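Local structure of rhamnosidase B (Bacillus sp., 2OKX) at residues R638-A641 with A642-N646; P627-T630 with F631-I634. The protein probably hydrolyses alpha-L-rhamnosides, removing terminal alpha-L-rhamnose from glycosides as a family 78 glycoside hydrolase that inverts the anomeric configuration. One frame throughout, in Å; residues are numbered along the deposited sequence.

Interaction 1: R638-A641 with A642-N646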
ATOM      1  N   ARG A 638      20.929 -10.125  -5.286  1.00 22.66           N
ATOM      2  CA  ARG A 638      22.352 -10.214  -5.002  1.00 25.32           C
ATOM      3  C   ARG A 638      22.605  -9.894  -3.532  1.00 25.97           C
ATOM      4  O   ARG A 638      23.314 -10.621  -2.839  1.00 26.08           O
ATOM      5  CB  ARG A 638      23.147  -9.226  -5.859  1.00 26.03           C
ATOM      6  CG  ARG A 638      24.611  -9.170  -5.446  1.00 30.44           C
ATOM      7  CD  ARG A 638      25.412  -8.113  -6.172  1.00 34.66           C
ATOM      8  NE  ARG A 638      26.795  -8.122  -5.701  1.00 38.34           N
ATOM      9  CZ  ARG A 638      27.782  -7.408  -6.234  1.00 41.02           C
ATOM     10  NH1 ARG A 638      27.549  -6.611  -7.269  1.00 43.57           N
ATOM     11  NH2 ARG A 638      29.007  -7.496  -5.735  1.00 41.04           N
ATOM     12  N   GLU A 639      22.020  -8.795  -3.062  1.00 25.19           N
ATOM     13  CA  GLU A 639      22.206  -8.378  -1.678  1.00 23.28           C
ATOM     14  C   GLU A 639      21.682  -9.407  -0.686  1.00 21.13           C
ATOM     15  O   GLU A 639      22.274  -9.609   0.368  1.00 20.99           O
ATOM     16  CB  GLU A 639      21.557  -7.008  -1.461  1.00 22.79           C
ATOM     17  CG  GLU A 639      22.344  -5.892  -2.129  1.00 23.01           C
ATOM     18  CD  GLU A 639      21.646  -4.548  -2.106  1.00 22.67           C
ATOM     19  OE1 GLU A 639      22.334  -3.529  -2.309  1.00 25.03           O
ATOM     20  OE2 GLU A 639      20.417  -4.501  -1.902  1.00 24.45           O
ATOM     21  N   TYR A 640      20.584 -10.072  -1.030  1.00 20.16           N
ATOM     22  CA  TYR A 640      20.020 -11.091  -0.156  1.00 20.90           C
ATOM     23  C   TYR A 640      20.937 -12.309  -0.120  1.00 21.72           C
ATOM     24  O   TYR A 640      21.185 -12.884   0.939  1.00 20.64           O
ATOM     25  CB  TYR A 640      18.636 -11.523  -0.649  1.00 19.48           C
ATOM     26  CG  TYR A 640      18.082 -12.709   0.105  1.00 20.32           C
ATOM     27  CD1 TYR A 640      17.469 -12.552   1.349  1.00 20.26           C
ATOM     28  CD2 TYR A 640      18.205 -14.000  -0.410  1.00 23.37           C
ATOM     29  CE1 TYR A 640      16.991 -13.653   2.060  1.00 20.89           C
ATOM     30  CE2 TYR A 640      17.734 -15.108   0.292  1.00 21.64           C
ATOM     31  CZ  TYR A 640      17.127 -14.929   1.522  1.00 23.69           C
ATOM     32  OH  TYR A 640      16.650 -16.025   2.201  1.00 24.62           O
ATOM     33  N   ALA A 641      21.424 -12.708  -1.290  1.00 22.18           N
ATOM     34  CA  ALA A 641      22.314 -13.858  -1.391  1.00 22.79           C
ATOM     35  C   ALA A 641      23.602 -13.612  -0.610  1.00 21.73           C
ATOM     36  O   ALA A 641      24.121 -14.517   0.049  1.00 23.27           O
ATOM     37  CB  ALA A 641      22.635 -14.142  -2.859  1.00 22.09           C
ATOM     38  N   ALA A 642      24.117 -12.388  -0.682  1.00 20.16           N
ATOM     39  CA  ALA A 642      25.347 -12.042   0.027  1.00 21.54           C
ATOM     40  C   ALA A 642      25.115 -11.915   1.533  1.00 21.09           C
ATOM     41  O   ALA A 642      25.971 -12.291   2.339  1.00 21.77           O
ATOM     42  CB  ALA A 642      25.920 -10.740  -0.525  1.00 20.82           C
ATOM     43  N   HIS A 643      23.951 -11.392   1.904  1.00 21.07           N
ATOM     44  CA  HIS A 643      23.599 -11.205   3.307  1.00 20.17           C
ATOM     45  C   HIS A 643      23.509 -12.535   4.038  1.00 21.05           C
ATOM     46  O   HIS A 643      24.092 -12.715   5.112  1.00 20.05           O
ATOM     47  CB  HIS A 643      22.248 -10.487   3.415  1.00 18.65           C
ATOM     48  CG  HIS A 643      21.779 -10.287   4.821  1.00 19.59           C
ATOM     49  ND1 HIS A 643      22.340  -9.356   5.670  1.00 17.85           N
ATOM     50  CD2 HIS A 643      20.805 -10.904   5.532  1.00 17.62           C
ATOM     51  CE1 HIS A 643      21.730  -9.408   6.841  1.00 17.74           C
ATOM     52  NE2 HIS A 643      20.795 -10.338   6.784  1.00 17.71           N
ATOM     53  N   THR A 644      22.771 -13.466   3.443  1.00 21.01           N
ATOM     54  CA  THR A 644      22.558 -14.776   4.033  1.00 22.48           C
ATOM     55  C   THR A 644      23.618 -15.807   3.680  1.00 23.96           C
ATOM     56  O   THR A 644      23.810 -16.773   4.415  1.00 24.71           O
ATOM     57  CB  THR A 644      21.202 -15.355   3.593  1.00 23.30           C
ATOM     58  OG1 THR A 644      21.216 -15.559   2.174  1.00 23.87           O
ATOM     59  CG2 THR A 644      20.069 -14.403   3.951  1.00 21.80           C
ATOM     60  N   GLY A 645      24.294 -15.608   2.556  1.00 24.81           N
ATOM     61  CA  GLY A 645      25.291 -16.565   2.118  1.00 26.24           C
ATOM     62  C   GLY A 645      24.556 -17.804   1.639  1.00 27.27           C
ATOM     63  O   GLY A 645      25.111 -18.901   1.619  1.00 25.68           O
ATOM     64  N   ASN A 646      23.296 -17.617   1.247  1.00 26.83           N
ATOM     65  CA  ASN A 646      22.448 -18.709   0.783  1.00 28.26           C
ATOM     66  C   ASN A 646      22.664 -19.014  -0.702  1.00 29.28           C
ATOM     67  O   ASN A 646      21.947 -18.510  -1.564  1.00 27.17           O
ATOM     68  CB  ASN A 646      20.977 -18.360   1.048  1.00 29.07           C
ATOM     69  CG  ASN A 646      20.037 -19.532   0.812  1.00 31.35           C
ATOM     70  OD1 ASN A 646      18.863 -19.482   1.185  1.00 32.92           O
ATOM     71  ND2 ASN A 646      20.544 -20.588   0.191  1.00 30.46           N
TER
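Tyr-640 and Thr-644, one helical turn apart, carry the side-chain part of this contact. The apolar element is a CH-pi contact: Thr-644 CG2 lies over one face of the Tyr-640 ring, 4.0 Å from the centroid and 25° off the ring normal. It is displaced toward the rim, so Tyr-640 CE1 is the ring atom nearest Thr-644 CG2, at 3.7 Å. The other branch of the threonine is polar. With chi1 at 64°, Thr-644 OG1 sits between the backbone N and the carbonyl carbon, and there it donates to Tyr-640 O over 2.9 Å. Thr-644 N donates to Tyr-640 O over 3.0 Å, nearly straight at 170°. The two donors arrive from opposite faces of the carbonyl plane, which gives this oxygen a double grip. Thr-644 OG1 also accepts from Asn-646 N at 3.1 Å, so the hydroxyl works in both directions.

The backbone bonds follow the helical pattern, Ala-642 N to Arg-638 O and His-643 N to Glu-639 O. At the end, Gly-645 N reaches Ala-641 O at 2.7 Å from above the carbonyl plane, and Asn-646 N adds a weak bond to the same oxygen.

Charged and aromatic groups also have partners on neighbouring elements: Arg-638 forms a salt bridge with Asp-708 and Glu-639 one with Arg-581. The His-643 ring stacks on Tyr-588, and the Tyr-640 ring meets Phe-649 edge-to-face.

Gly-645 has positive phi and is the first residue to leave helical geometry, while Asn-646 occupies the N-cap position of helix 647-665. The arrangement is thus a helix C-terminus closed by a glycine and an ST turn, in the tight link between consecutive helices of the six-hairpin glycosidase domain.

Interaction 2: P627-T630 with F631-I634; sequences PNWT and FFWI
The first turns of helix 627-644, in the six-hairpin glycosidase domain, bring Phe-631 back over Pro-627 and Phe-632 back over Asn-628. Pro-627 suits the helix start, since its nitrogen has no hydrogen to donate. Pro-627 O accepts from Phe-631 N at 2.9 Å, in the carbonyl plane. Pro-627 O also lies under one face of the Phe-631 ring, 3.2 Å from Phe-631 CG and offset toward the rim. Phe-631 CG is anti to its own carbonyl carbon (chi1 -59°), a setting that folds the ring toward the preceding turn. There Phe-631 CE2 meets Pro-627 CB at 3.9 Å.

Phe-632 repeats the pattern one residue on. Asn-628 O takes the bond from Phe-632 N at 2.7 Å and stands over that ring's face, 3.1 Å from Phe-632 CG. On its CE2 side Phe-632 meets the indole of Trp-629, with Trp-629 CZ3 3.8 Å from Phe-632 CE2; the six-membered ring and the phenyl are inclined at 31°, an oblique pairing.

An alanine in place of Phe-631 takes away the ring over Pro-627 O and beside Pro-627 CB, and would probably leave Tyr-664 of helix 647-665 without the ring it meets.

Further round the helix, Thr-630 OG1 bonds to Leu-613 O and Trp-633 NE1 to Leu-601 O, so these buried polar atoms are satisfied by neighbouring backbone. Trp-629 NE1 has a weak hydrogen bond to a glycerol, probably from the crystallisation liquor, which may mark a pocket. Such a buried, aromatic-rich helix start, enclosed by other helices, is consistent with the all-helical barrel of this glycosidase class.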
ATOM      1  N   PRO A 627      11.538  -0.509 -15.715  1.00 25.60           N
ATOM      2  CA  PRO A 627      12.872  -1.105 -15.846  1.00 26.26           C
ATOM      3  C   PRO A 627      13.709  -1.063 -14.564  1.00 24.59           C
ATOM      4  O   PRO A 627      14.196  -2.092 -14.106  1.00 25.22           O
ATOM      5  CB  PRO A 627      13.495  -0.300 -16.981  1.00 24.72           C
ATOM      6  CG  PRO A 627      12.302  -0.024 -17.866  1.00 25.59           C
ATOM      7  CD  PRO A 627      11.238   0.372 -16.859  1.00 25.26           C
ATOM      8  N   ASN A 628      13.872   0.123 -13.989  1.00 24.39           N
ATOM      9  CA  ASN A 628      14.663   0.263 -12.769  1.00 25.41           C
ATOM     10  C   ASN A 628      14.170  -0.621 -11.621  1.00 25.81           C
ATOM     11  O   ASN A 628      14.975  -1.129 -10.841  1.00 27.10           O
ATOM     12  CB  ASN A 628      14.696   1.730 -12.330  1.00 24.51           C
ATOM     13  CG  ASN A 628      15.614   2.578 -13.195  1.00 24.71           C
ATOM     14  OD1 ASN A 628      15.483   3.807 -13.251  1.00 24.78           O
ATOM     15  ND2 ASN A 628      16.561   1.926 -13.864  1.00 22.26           N
ATOM     16  N   TRP A 629      12.856  -0.812 -11.506  1.00 24.14           N
ATOM     17  CA  TRP A 629      12.339  -1.654 -10.434  1.00 22.78           C
ATOM     18  C   TRP A 629      12.837  -3.082 -10.617  1.00 23.49           C
ATOM     19  O   TRP A 629      13.226  -3.740  -9.652  1.00 21.32           O
ATOM     20  CB  TRP A 629      10.805  -1.645 -10.401  1.00 22.33           C
ATOM     21  CG  TRP A 629      10.175  -0.486  -9.636  1.00 22.50           C
ATOM     22  CD1 TRP A 629       8.970  -0.502  -8.986  1.00 21.10           C
ATOM     23  CD2 TRP A 629      10.679   0.854  -9.509  1.00 22.66           C
ATOM     24  NE1 TRP A 629       8.692   0.738  -8.469  1.00 21.51           N
ATOM     25  CE2 TRP A 629       9.720   1.590  -8.775  1.00 22.59           C
ATOM     26  CE3 TRP A 629      11.842   1.506  -9.945  1.00 23.99           C
ATOM     27  CZ2 TRP A 629       9.888   2.945  -8.468  1.00 22.53           C
ATOM     28  CZ3 TRP A 629      12.010   2.855  -9.638  1.00 22.25           C
ATOM     29  CH2 TRP A 629      11.036   3.559  -8.906  1.00 24.01           C
ATOM     30  N   THR A 630      12.829  -3.566 -11.855  1.00 23.97           N
ATOM     31  CA  THR A 630      13.300  -4.919 -12.101  1.00 23.77           C
ATOM     32  C   THR A 630      14.807  -4.976 -11.851  1.00 23.80           C
ATOM     33  O   THR A 630      15.321  -5.966 -11.330  1.00 23.78           O
ATOM     34  CB  THR A 630      12.965  -5.377 -13.532  1.00 25.52           C
ATOM     35  OG1 THR A 630      11.540  -5.469 -13.670  1.00 25.63           O
ATOM     36  CG2 THR A 630      13.576  -6.744 -13.817  1.00 23.51           C
ATOM     37  N   PHE A 631      15.513  -3.908 -12.204  1.00 23.43           N
ATOM     38  CA  PHE A 631      16.952  -3.873 -11.972  1.00 24.71           C
ATOM     39  C   PHE A 631      17.217  -3.871 -10.466  1.00 24.73           C
ATOM     40  O   PHE A 631      18.194  -4.460 -10.003  1.00 25.30           O
ATOM     41  CB  PHE A 631      17.590  -2.629 -12.610  1.00 25.89           C
ATOM     42  CG  PHE A 631      17.384  -2.529 -14.102  1.00 24.46           C
ATOM     43  CD1 PHE A 631      17.175  -3.669 -14.873  1.00 23.80           C
ATOM     44  CD2 PHE A 631      17.413  -1.289 -14.735  1.00 25.04           C
ATOM     45  CE1 PHE A 631      16.994  -3.574 -16.259  1.00 24.69           C
ATOM     46  CE2 PHE A 631      17.235  -1.185 -16.119  1.00 25.02           C
ATOM     47  CZ  PHE A 631      17.024  -2.334 -16.879  1.00 24.09           C
ATOM     48  N   PHE A 632      16.350  -3.208  -9.701  1.00 24.23           N
ATOM     49  CA  PHE A 632      16.523  -3.163  -8.251  1.00 22.44           C
ATOM     50  C   PHE A 632      16.222  -4.527  -7.650  1.00 21.53           C
ATOM     51  O   PHE A 632      16.751  -4.881  -6.593  1.00 21.28           O
ATOM     52  CB  PHE A 632      15.630  -2.087  -7.619  1.00 22.72           C
ATOM     53  CG  PHE A 632      16.009  -0.683  -8.003  1.00 25.27           C
ATOM     54  CD1 PHE A 632      17.320  -0.377  -8.369  1.00 27.18           C
ATOM     55  CD2 PHE A 632      15.061   0.334  -8.008  1.00 25.16           C
ATOM     56  CE1 PHE A 632      17.676   0.919  -8.737  1.00 26.64           C
ATOM     57  CE2 PHE A 632      15.407   1.630  -8.374  1.00 27.05           C
ATOM     58  CZ  PHE A 632      16.720   1.923  -8.741  1.00 27.79           C
ATOM     59  N   TRP A 633      15.369  -5.290  -8.328  1.00 21.63           N
ATOM     60  CA  TRP A 633      15.025  -6.635  -7.882  1.00 22.47           C
ATOM     61  C   TRP A 633      16.280  -7.500  -8.001  1.00 23.58           C
ATOM     62  O   TRP A 633      16.582  -8.304  -7.119  1.00 24.09           O
ATOM     63  CB  TRP A 633      13.916  -7.230  -8.757  1.00 21.25           C
ATOM     64  CG  TRP A 633      13.694  -8.706  -8.528  1.00 23.47           C
ATOM     65  CD1 TRP A 633      13.139  -9.292  -7.427  1.00 23.37           C
ATOM     66  CD2 TRP A 633      14.053  -9.777  -9.413  1.00 23.39           C
ATOM     67  NE1 TRP A 633      13.131 -10.662  -7.568  1.00 24.52           N
ATOM     68  CE2 TRP A 633      13.687 -10.986  -8.778  1.00 25.65           C
ATOM     69  CE3 TRP A 633      14.649  -9.831 -10.681  1.00 25.93           C
ATOM     70  CZ2 TRP A 633      13.897 -12.240  -9.369  1.00 25.74           C
ATOM     71  CZ3 TRP A 633      14.859 -11.080 -11.271  1.00 26.77           C
ATOM     72  CH2 TRP A 633      14.483 -12.266 -10.612  1.00 26.95           C
ATOM     73  N   ILE A 634      17.006  -7.341  -9.105  1.00 24.11           N
ATOM     74  CA  ILE A 634      18.225  -8.113  -9.303  1.00 24.40           C
ATOM     75  C   ILE A 634      19.217  -7.728  -8.209  1.00 24.29           C
ATOM     76  O   ILE A 634      19.869  -8.584  -7.615  1.00 23.77           O
ATOM     77  CB  ILE A 634      18.836  -7.841 -10.696  1.00 25.51           C
ATOM     78  CG1 ILE A 634      17.911  -8.416 -11.778  1.00 24.79           C
ATOM     79  CG2 ILE A 634      20.226  -8.468 -10.793  1.00 24.03           C
ATOM     80  CD1 ILE A 634      18.343  -8.105 -13.204  1.00 26.78           C
TER

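Both contacts lie on helix 627-644, with interaction 2 at its start and interaction 1 at its end; three residues separate them in sequence, and their centres are about 17 Å apart. Interaction 2 is wholly buried, about 19 Å from the centre of the chain, whereas interaction 1 is partly buried, at about 26 Å. The same neighbouring helices serve both: helix 577-590 touches Phe-632 and Tyr-640, and helix 595-603 touches Trp-633 and Tyr-640. Helix 696-715 also packs against both ends. The helix thus passes from a fully buried start to a partly buried end, farther from the centre of the chain, at the turn before helix 647-665.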